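Local coordinates for T9SS C-terminal target domain-containing protein (Bacteroides cellulosilyticus, PDB 5JVK) that probably hydrolyses O-glycosidic bonds, as a gut bacterial member of glycoside hydrolase family 39, at residues A[418-431]-A[434-448]. Residues are numbered along the deposited sequence; the frame is centred on the assembly and turned at random.
Sequences YTFQETLLDGVNKV and FGQDGETTFYTAWTT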
ATOM      1  N   TYR A 418      14.753   7.640  -3.987  1.00 27.26           N
ATOM      2  CA  TYR A 418      15.535   7.839  -5.205  1.00 27.64           C
ATOM      3  C   TYR A 418      14.618   8.260  -6.353  1.00 27.04           C
ATOM      4  O   TYR A 418      13.479   7.803  -6.442  1.00 27.03           O
ATOM      5  CB  TYR A 418      16.282   6.553  -5.590  1.00 27.96           C
ATOM      6  CG  TYR A 418      17.365   6.112  -4.622  1.00 28.55           C
ATOM      7  CD1 TYR A 418      18.342   7.004  -4.175  1.00 29.12           C
ATOM      8  CD2 TYR A 418      17.439   4.786  -4.184  1.00 28.74           C
ATOM      9  CE1 TYR A 418      19.344   6.597  -3.302  1.00 29.60           C
ATOM     10  CE2 TYR A 418      18.437   4.369  -3.313  1.00 29.12           C
ATOM     11  CZ  TYR A 418      19.387   5.276  -2.874  1.00 29.68           C
ATOM     12  OH  TYR A 418      20.379   4.870  -2.009  1.00 30.26           O
ATOM     13  N   THR A 419      15.121   9.131  -7.224  1.00 26.49           N
ATOM     14  CA  THR A 419      14.366   9.595  -8.382  1.00 26.37           C
ATOM     15  C   THR A 419      14.739   8.791  -9.630  1.00 26.62           C
ATOM     16  O   THR A 419      15.833   8.221  -9.721  1.00 25.99           O
ATOM     17  CB  THR A 419      14.595  11.094  -8.635  1.00 26.20           C
ATOM     18  OG1 THR A 419      15.990  11.347  -8.824  1.00 26.73           O
ATOM     19  CG2 THR A 419      14.092  11.912  -7.457  1.00 26.18           C
ATOM     20  N   PHE A 420      13.817   8.759 -10.588  1.00 26.68           N
ATOM     21  CA  PHE A 420      13.987   7.985 -11.816  1.00 26.77           C
ATOM     22  C   PHE A 420      15.051   8.610 -12.720  1.00 27.08           C
ATOM     23  O   PHE A 420      15.047   9.819 -12.934  1.00 27.20           O
ATOM     24  CB  PHE A 420      12.651   7.874 -12.556  1.00 26.60           C
ATOM     25  CG  PHE A 420      12.760   7.244 -13.913  1.00 26.30           C
ATOM     26  CD1 PHE A 420      13.022   5.884 -14.041  1.00 26.01           C
ATOM     27  CD2 PHE A 420      12.614   8.013 -15.067  1.00 25.98           C
ATOM     28  CE1 PHE A 420      13.132   5.303 -15.294  1.00 25.93           C
ATOM     29  CE2 PHE A 420      12.724   7.437 -16.321  1.00 25.87           C
ATOM     30  CZ  PHE A 420      12.979   6.081 -16.433  1.00 26.07           C
ATOM     31  N   GLN A 421      15.946   7.772 -13.243  1.00 27.69           N
ATOM     32  CA  GLN A 421      17.070   8.217 -14.069  1.00 28.34           C
ATOM     33  C   GLN A 421      16.835   7.960 -15.552  1.00 28.90           C
ATOM     34  O   GLN A 421      16.872   8.890 -16.357  1.00 28.67           O
ATOM     35  CB  GLN A 421      18.358   7.503 -13.646  1.00 28.51           C
ATOM     36  CG  GLN A 421      18.813   7.809 -12.229  1.00 28.93           C
ATOM     37  CD  GLN A 421      19.245   9.257 -12.044  1.00 29.30           C
ATOM     38  OE1 GLN A 421      19.987   9.802 -12.860  1.00 28.96           O
ATOM     39  NE2 GLN A 421      18.780   9.885 -10.965  1.00 29.72           N
ATOM     40  N   GLU A 422      16.598   6.697 -15.904  1.00 29.81           N
ATOM     41  CA  GLU A 422      16.697   6.256 -17.296  1.00 30.79           C
ATOM     42  C   GLU A 422      15.913   4.976 -17.568  1.00 29.73           C
ATOM     43  O   GLU A 422      15.846   4.090 -16.712  1.00 29.63           O
ATOM     44  CB  GLU A 422      18.172   6.006 -17.616  1.00 32.44           C
ATOM     45  CG  GLU A 422      18.562   6.184 -19.068  1.00 34.13           C
ATOM     46  CD  GLU A 422      20.071   6.199 -19.233  1.00 36.42           C
ATOM     47  OE1 GLU A 422      20.736   5.259 -18.736  1.00 37.78           O
ATOM     48  OE2 GLU A 422      20.596   7.158 -19.845  1.00 37.89           O
ATOM     49  N   THR A 423      15.314   4.893 -18.756  1.00 28.45           N
ATOM     50  CA  THR A 423      14.769   3.641 -19.269  1.00 27.61           C
ATOM     51  C   THR A 423      15.839   2.989 -20.144  1.00 27.42           C
ATOM     52  O   THR A 423      16.118   3.471 -21.245  1.00 27.35           O
ATOM     53  CB  THR A 423      13.486   3.864 -20.096  1.00 27.11           C
ATOM     54  OG1 THR A 423      12.515   4.563 -19.309  1.00 27.09           O
ATOM     55  CG2 THR A 423      12.889   2.534 -20.549  1.00 26.85           C
ATOM     56  N   LEU A 424      16.453   1.916 -19.645  1.00 27.04           N
ATOM     57  CA  LEU A 424      17.389   1.110 -20.444  1.00 26.75           C
ATOM     58  C   LEU A 424      16.644   0.234 -21.456  1.00 26.16           C
ATOM     59  O   LEU A 424      17.097   0.078 -22.589  1.00 26.39           O
ATOM     60  CB  LEU A 424      18.287   0.234 -19.561  1.00 27.14           C
ATOM     61  CG  LEU A 424      19.490   0.915 -18.893  1.00 27.93           C
ATOM     62  CD1 LEU A 424      19.055   1.901 -17.819  1.00 28.31           C
ATOM     63  CD2 LEU A 424      20.438  -0.117 -18.295  1.00 28.10           C
ATOM     64  N   LEU A 425      15.520  -0.342 -21.032  1.00 25.49           N
ATOM     65  CA  LEU A 425      14.682  -1.190 -21.885  1.00 24.94           C
ATOM     66  C   LEU A 425      13.217  -1.028 -21.489  1.00 24.77           C
ATOM     67  O   LEU A 425      12.907  -0.869 -20.309  1.00 24.83           O
ATOM     68  CB  LEU A 425      15.102  -2.657 -21.750  1.00 24.61           C
ATOM     69  CG  LEU A 425      14.378  -3.711 -22.596  1.00 24.45           C
ATOM     70  CD1 LEU A 425      14.622  -3.507 -24.086  1.00 24.16           C
ATOM     71  CD2 LEU A 425      14.817  -5.103 -22.166  1.00 24.39           C
ATOM     72  N   ASP A 426      12.330  -1.084 -22.478  1.00 24.53           N
ATOM     73  CA  ASP A 426      10.901  -0.861 -22.276  1.00 24.69           C
ATOM     74  C   ASP A 426      10.117  -1.907 -23.065  1.00 24.34           C
ATOM     75  O   ASP A 426      10.700  -2.670 -23.836  1.00 24.91           O
ATOM     76  CB  ASP A 426      10.540   0.560 -22.740  1.00 25.21           C
ATOM     77  CG  ASP A 426       9.341   1.149 -22.006  1.00 25.77           C
ATOM     78  OD1 ASP A 426       8.532   0.396 -21.417  1.00 26.23           O
ATOM     79  OD2 ASP A 426       9.207   2.391 -22.025  1.00 26.05           O
ATOM     80  N   GLY A 427       8.806  -1.958 -22.848  1.00 23.82           N
ATOM     81  CA  GLY A 427       7.919  -2.861 -23.578  1.00 23.61           C
ATOM     82  C   GLY A 427       7.626  -4.119 -22.782  1.00 23.51           C
ATOM     83  O   GLY A 427       7.309  -4.044 -21.592  1.00 23.64           O
ATOM     84  N   VAL A 428       7.738  -5.270 -23.441  1.00 23.44           N
ATOM     85  CA  VAL A 428       7.484  -6.576 -22.824  1.00 23.56           C
ATOM     86  C   VAL A 428       8.396  -6.781 -21.611  1.00 23.55           C
ATOM     87  O   VAL A 428       7.936  -7.233 -20.560  1.00 23.82           O
ATOM     88  CB  VAL A 428       7.654  -7.724 -23.853  1.00 23.92           C
ATOM     89  CG1 VAL A 428       7.685  -9.095 -23.184  1.00 24.28           C
ATOM     90  CG2 VAL A 428       6.525  -7.680 -24.872  1.00 24.21           C
ATOM     91  N   ASN A 429       9.675  -6.448 -21.776  1.00 23.48           N
ATOM     92  CA  ASN A 429      10.656  -6.452 -20.688  1.00 23.50           C
ATOM     93  C   ASN A 429      10.979  -5.014 -20.288  1.00 23.59           C
ATOM     94  O   ASN A 429      10.939  -4.112 -21.123  1.00 23.64           O
ATOM     95  CB  ASN A 429      11.932  -7.172 -21.131  1.00 23.51           C
ATOM     96  CG  ASN A 429      11.669  -8.595 -21.597  1.00 23.53           C
ATOM     97  OD1 ASN A 429      10.916  -9.333 -20.967  1.00 23.56           O
ATOM     98  ND2 ASN A 429      12.285  -8.982 -22.705  1.00 23.44           N
ATOM     99  N   LYS A 430      11.293  -4.813 -19.009  1.00 23.48           N
ATOM    100  CA  LYS A 430      11.619  -3.495 -18.462  1.00 23.36           C
ATOM    101  C   LYS A 430      12.969  -3.554 -17.783  1.00 22.99           C
ATOM    102  O   LYS A 430      13.224  -4.476 -17.018  1.00 22.94           O
ATOM    103  CB  LYS A 430      10.582  -3.063 -17.418  1.00 23.84           C
ATOM    104  CG  LYS A 430       9.554  -2.045 -17.883  1.00 24.00           C
ATOM    105  CD  LYS A 430       8.399  -2.690 -18.618  1.00 24.43           C
ATOM    106  CE  LYS A 430       7.213  -1.748 -18.690  1.00 24.71           C
ATOM    107  NZ  LYS A 430       6.087  -2.378 -19.427  1.00 25.03           N
ATOM    108  N   VAL A 431      13.823  -2.572 -18.066  1.00 22.77           N
ATOM    109  CA  VAL A 431      15.040  -2.324 -17.289  1.00 22.79           C
ATOM    110  C   VAL A 431      15.094  -0.822 -17.015  1.00 22.64           C
ATOM    111  O   VAL A 431      15.222  -0.026 -17.946  1.00 22.67           O
ATOM    112  CB  VAL A 431      16.321  -2.794 -18.013  1.00 22.86           C
ATOM    113  CG1 VAL A 431      17.545  -2.583 -17.124  1.00 22.97           C
ATOM    114  CG2 VAL A 431      16.210  -4.265 -18.402  1.00 22.89           C
ATOM    115  N   PHE A 434      17.209   4.033 -11.292  1.00 23.57           N
ATOM    116  CA  PHE A 434      16.830   5.034 -10.298  1.00 24.36           C
ATOM    117  C   PHE A 434      18.090   5.519  -9.602  1.00 25.84           C
ATOM    118  O   PHE A 434      19.137   4.871  -9.676  1.00 25.98           O
ATOM    119  CB  PHE A 434      15.862   4.439  -9.279  1.00 24.02           C
ATOM    120  CG  PHE A 434      14.528   4.078  -9.856  1.00 23.70           C
ATOM    121  CD1 PHE A 434      13.455   4.954  -9.767  1.00 23.72           C
ATOM    122  CD2 PHE A 434      14.344   2.862 -10.500  1.00 23.71           C
ATOM    123  CE1 PHE A 434      12.220   4.625 -10.306  1.00 23.63           C
ATOM    124  CE2 PHE A 434      13.113   2.525 -11.040  1.00 23.85           C
ATOM    125  CZ  PHE A 434      12.048   3.407 -10.941  1.00 23.77           C
ATOM    126  N   GLY A 435      17.996   6.657  -8.924  1.00 27.53           N
ATOM    127  CA  GLY A 435      19.175   7.255  -8.324  1.00 28.91           C
ATOM    128  C   GLY A 435      18.973   8.524  -7.531  1.00 30.43           C
ATOM    129  O   GLY A 435      17.848   8.927  -7.244  1.00 30.10           O
ATOM    130  N   GLN A 436      20.099   9.144  -7.190  1.00 33.24           N
ATOM    131  CA  GLN A 436      20.150  10.303  -6.306  1.00 35.65           C
ATOM    132  C   GLN A 436      21.014  11.384  -6.943  1.00 36.38           C
ATOM    133  O   GLN A 436      22.145  11.111  -7.352  1.00 36.41           O
ATOM    134  CB  GLN A 436      20.751   9.881  -4.965  1.00 36.99           C
ATOM    135  CG  GLN A 436      20.539  10.863  -3.826  1.00 38.44           C
ATOM    136  CD  GLN A 436      21.035  10.324  -2.491  1.00 40.32           C
ATOM    137  OE1 GLN A 436      21.827   9.373  -2.435  1.00 40.94           O
ATOM    138  NE2 GLN A 436      20.570  10.930  -1.402  1.00 41.47           N
ATOM    139  N   ASP A 437      20.459  12.593  -7.056  1.00 37.75           N
ATOM    140  CA  ASP A 437      21.205  13.792  -7.470  1.00 38.63           C
ATOM    141  C   ASP A 437      22.068  13.589  -8.733  1.00 38.39           C
ATOM    142  O   ASP A 437      23.201  14.068  -8.809  1.00 38.39           O
ATOM    143  CB  ASP A 437      22.046  14.309  -6.278  1.00 39.60           C
ATOM    144  CG  ASP A 437      21.187  14.694  -5.052  1.00 40.43           C
ATOM    145  OD1 ASP A 437      19.937  14.694  -5.147  1.00 40.65           O
ATOM    146  OD2 ASP A 437      21.770  15.001  -3.983  1.00 40.26           O
ATOM    147  N   GLY A 438      21.519  12.866  -9.712  1.00 39.16           N
ATOM    148  CA  GLY A 438      22.197  12.613 -10.995  1.00 39.55           C
ATOM    149  C   GLY A 438      22.928  11.283 -11.159  1.00 39.95           C
ATOM    150  O   GLY A 438      23.237  10.897 -12.287  1.00 38.92           O
ATOM    151  N   GLU A 439      23.212  10.587 -10.053  1.00 41.24           N
ATOM    152  CA  GLU A 439      23.933   9.304 -10.084  1.00 41.73           C
ATOM    153  C   GLU A 439      22.982   8.125  -9.854  1.00 39.15           C
ATOM    154  O   GLU A 439      22.156   8.160  -8.941  1.00 38.68           O
ATOM    155  CB  GLU A 439      25.019   9.273  -9.007  1.00 44.91           C
ATOM    156  CG  GLU A 439      26.160  10.256  -9.210  1.00 47.87           C
ATOM    157  CD  GLU A 439      27.224  10.122  -8.133  1.00 51.52           C
ATOM    158  OE1 GLU A 439      27.806   9.019  -8.005  1.00 53.28           O
ATOM    159  OE2 GLU A 439      27.480  11.113  -7.410  1.00 53.08           O
ATOM    160  N   THR A 440      23.129   7.081 -10.667  1.00 35.79           N
ATOM    161  CA  THR A 440      22.307   5.873 -10.570  1.00 33.63           C
ATOM    162  C   THR A 440      22.729   5.023  -9.364  1.00 31.84           C
ATOM    163  O   THR A 440      23.909   4.714  -9.211  1.00 32.24           O
ATOM    164  CB  THR A 440      22.414   5.048 -11.870  1.00 33.44           C
ATOM    165  OG1 THR A 440      21.889   5.817 -12.958  1.00 33.50           O
ATOM    166  CG2 THR A 440      21.649   3.725 -11.776  1.00 33.66           C
ATOM    167  N   THR A 441      21.759   4.659  -8.521  1.00 29.52           N
ATOM    168  CA  THR A 441      22.004   3.854  -7.313  1.00 28.55           C
ATOM    169  C   THR A 441      21.545   2.396  -7.441  1.00 27.41           C
ATOM    170  O   THR A 441      22.127   1.517  -6.805  1.00 27.18           O
ATOM    171  CB  THR A 441      21.346   4.471  -6.062  1.00 28.68           C
ATOM    172  OG1 THR A 441      19.924   4.532  -6.232  1.00 28.40           O
ATOM    173  CG2 THR A 441      21.896   5.865  -5.803  1.00 28.83           C
ATOM    174  N   PHE A 442      20.497   2.143  -8.228  1.00 25.97           N
ATOM    175  CA  PHE A 442      20.112   0.775  -8.581  1.00 24.74           C
ATOM    176  C   PHE A 442      19.343   0.697  -9.901  1.00 24.44           C
ATOM    177  O   PHE A 442      18.801   1.700 -10.379  1.00 23.94           O
ATOM    178  CB  PHE A 442      19.305   0.120  -7.446  1.00 24.41           C
ATOM    179  CG  PHE A 442      17.865   0.565  -7.365  1.00 24.01           C
ATOM    180  CD1 PHE A 442      17.518   1.738  -6.707  1.00 23.78           C
ATOM    181  CD2 PHE A 442      16.852  -0.206  -7.927  1.00 23.85           C
ATOM    182  CE1 PHE A 442      16.192   2.142  -6.624  1.00 23.64           C
ATOM    183  CE2 PHE A 442      15.525   0.196  -7.846  1.00 23.81           C
ATOM    184  CZ  PHE A 442      15.194   1.373  -7.195  1.00 23.56           C
ATOM    185  N   TYR A 443      19.327  -0.505 -10.478  1.00 23.91           N
ATOM    186  CA  TYR A 443      18.522  -0.827 -11.656  1.00 23.71           C
ATOM    187  C   TYR A 443      17.512  -1.881 -11.249  1.00 23.10           C
ATOM    188  O   TYR A 443      17.829  -2.742 -10.433  1.00 23.71           O
ATOM    189  CB  TYR A 443      19.387  -1.383 -12.793  1.00 23.94           C
ATOM    190  CG  TYR A 443      20.572  -0.519 -13.145  1.00 24.64           C
ATOM    191  CD1 TYR A 443      21.757  -0.595 -12.410  1.00 24.97           C
ATOM    192  CD2 TYR A 443      20.516   0.379 -14.212  1.00 24.93           C
ATOM    193  CE1 TYR A 443      22.847   0.202 -12.723  1.00 25.21           C
ATOM    194  CE2 TYR A 443      21.604   1.178 -14.536  1.00 25.18           C
ATOM    195  CZ  TYR A 443      22.765   1.090 -13.785  1.00 25.43           C
ATOM    196  OH  TYR A 443      23.850   1.879 -14.092  1.00 26.01           O
ATOM    197  N   THR A 444      16.304  -1.817 -11.806  1.00 22.02           N
ATOM    198  CA  THR A 444      15.307  -2.874 -11.612  1.00 21.48           C
ATOM    199  C   THR A 444      14.969  -3.494 -12.956  1.00 21.03           C
ATOM    200  O   THR A 444      14.997  -2.809 -13.975  1.00 21.17           O
ATOM    201  CB  THR A 444      14.022  -2.383 -10.911  1.00 21.51           C
ATOM    202  OG1 THR A 444      13.165  -3.505 -10.660  1.00 21.35           O
ATOM    203  CG2 THR A 444      13.264  -1.346 -11.743  1.00 21.70           C
ATOM    204  N   ALA A 445      14.650  -4.785 -12.952  1.00 20.37           N
ATOM    205  CA  ALA A 445      14.343  -5.501 -14.186  1.00 19.99           C
ATOM    206  C   ALA A 445      13.273  -6.561 -13.973  1.00 19.62           C
ATOM    207  O   ALA A 445      13.308  -7.298 -12.990  1.00 19.73           O
ATOM    208  CB  ALA A 445      15.602  -6.131 -14.760  1.00 20.05           C
ATOM    209  N   TRP A 446      12.321  -6.617 -14.899  1.00 19.19           N
ATOM    210  CA  TRP A 446      11.274  -7.632 -14.892  1.00 18.87           C
ATOM    211  C   TRP A 446      10.738  -7.855 -16.300  1.00 19.32           C
ATOM    212  O   TRP A 446      11.009  -7.068 -17.211  1.00 19.37           O
ATOM    213  CB  TRP A 446      10.137  -7.244 -13.930  1.00 18.46           C
ATOM    214  CG  TRP A 446       9.224  -6.122 -14.382  1.00 17.93           C
ATOM    215  CD1 TRP A 446       8.129  -6.231 -15.185  1.00 17.67           C
ATOM    216  CD2 TRP A 446       9.312  -4.740 -14.014  1.00 17.72           C
ATOM    217  NE1 TRP A 446       7.539  -5.006 -15.358  1.00 17.47           N
ATOM    218  CE2 TRP A 446       8.247  -4.071 -14.653  1.00 17.49           C
ATOM    219  CE3 TRP A 446      10.197  -4.000 -13.217  1.00 17.69           C
ATOM    220  CZ2 TRP A 446       8.035  -2.695 -14.516  1.00 17.42           C
ATOM    221  CZ3 TRP A 446       9.984  -2.628 -13.080  1.00 17.64           C
ATOM    222  CH2 TRP A 446       8.911  -1.992 -13.729  1.00 17.41           C
ATOM    223  N   THR A 447       9.975  -8.932 -16.458  1.00 19.75           N
ATOM    224  CA  THR A 447       9.277  -9.222 -17.705  1.00 20.26           C
ATOM    225  C   THR A 447       7.780  -9.303 -17.436  1.00 20.88           C
ATOM    226  O   THR A 447       7.358  -9.739 -16.364  1.00 20.60           O
ATOM    227  CB  THR A 447       9.784 -10.522 -18.379  1.00 20.40           C
ATOM    228  OG1 THR A 447       9.083 -10.728 -19.614  1.00 20.48           O
ATOM    229  CG2 THR A 447       9.608 -11.757 -17.491  1.00 20.23           C
ATOM    230  N   THR A 448       6.987  -8.868 -18.415  1.00 21.57           N
ATOM    231  CA  THR A 448       5.536  -9.043 -18.383  1.00 22.18           C
ATOM    232  C   THR A 448       5.108 -10.470 -18.771  1.00 23.06           C
ATOM    233  O   THR A 448       3.970 -10.862 -18.519  1.00 22.64           O
ATOM    234  CB  THR A 448       4.832  -8.028 -19.306  1.00 22.08           C
ATOM    235  OG1 THR A 448       5.330  -8.153 -20.644  1.00 21.81           O
ATOM    236  CG2 THR A 448       5.075  -6.610 -18.810  1.00 22.24           C
TER
HETATM  237  O   HOH W   1      22.869   6.528  -2.021  1.00 38.99           O
HETATM  238  O   HOH W   2      17.169  13.057  -6.347  1.00 33.29           O
HETATM  239  O   HOH W   3      22.256   4.321 -15.821  1.00 33.46           O
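Val428 O takes two bonds from Thr448: the backbone N lies 2.9 Å from it, and OG1, 2.8 Å away, comes onto a lone pair in the carbonyl plane. This grip fastens one end of a meander of two consecutive antiparallel hairpins, strands 419-425, 429-436 and 439-447, at the edge of the sheet that follows the eight-stranded parallel barrel. Beside it Thr447 OG1 donates to Asn429 OD1 (2.7 Å), nearly straight along the amide C=O. Lys430 and Trp446 form a hydrogen-bonded pair, and Lys430 CB makes a CH-pi contact over the indole six-membered ring, 3.9 Å from its centroid. Lys430 NZ makes a salt bridge and Trp446 NE1 a hydrogen bond to Asp297 OD1, tying the sheet to the barrel domain. Farther along, Thr419 and Gly435 exchange backbone bonds, and Phe420 turns its ring edge to the face of Phe434, planes at 70°. With CG beside its backbone N (chi1 -66°), Tyr418 lays its ring over Thr441, whose OG1 stands 3.1 Å above the ring plane, over its centre. A water joins Tyr418 OH to Gln436 OE1, donating to the latter. A serine in place of Tyr418 would probably cost Thr441 the ring face it packs against and leave that water without its phenol partner. Tyr418 CD2 also meets the edge of Phe442 at CE1 (3.8 Å), while Gln436 OE1 lies in the phenol plane, 3.8 Å from CE1 of Tyr418.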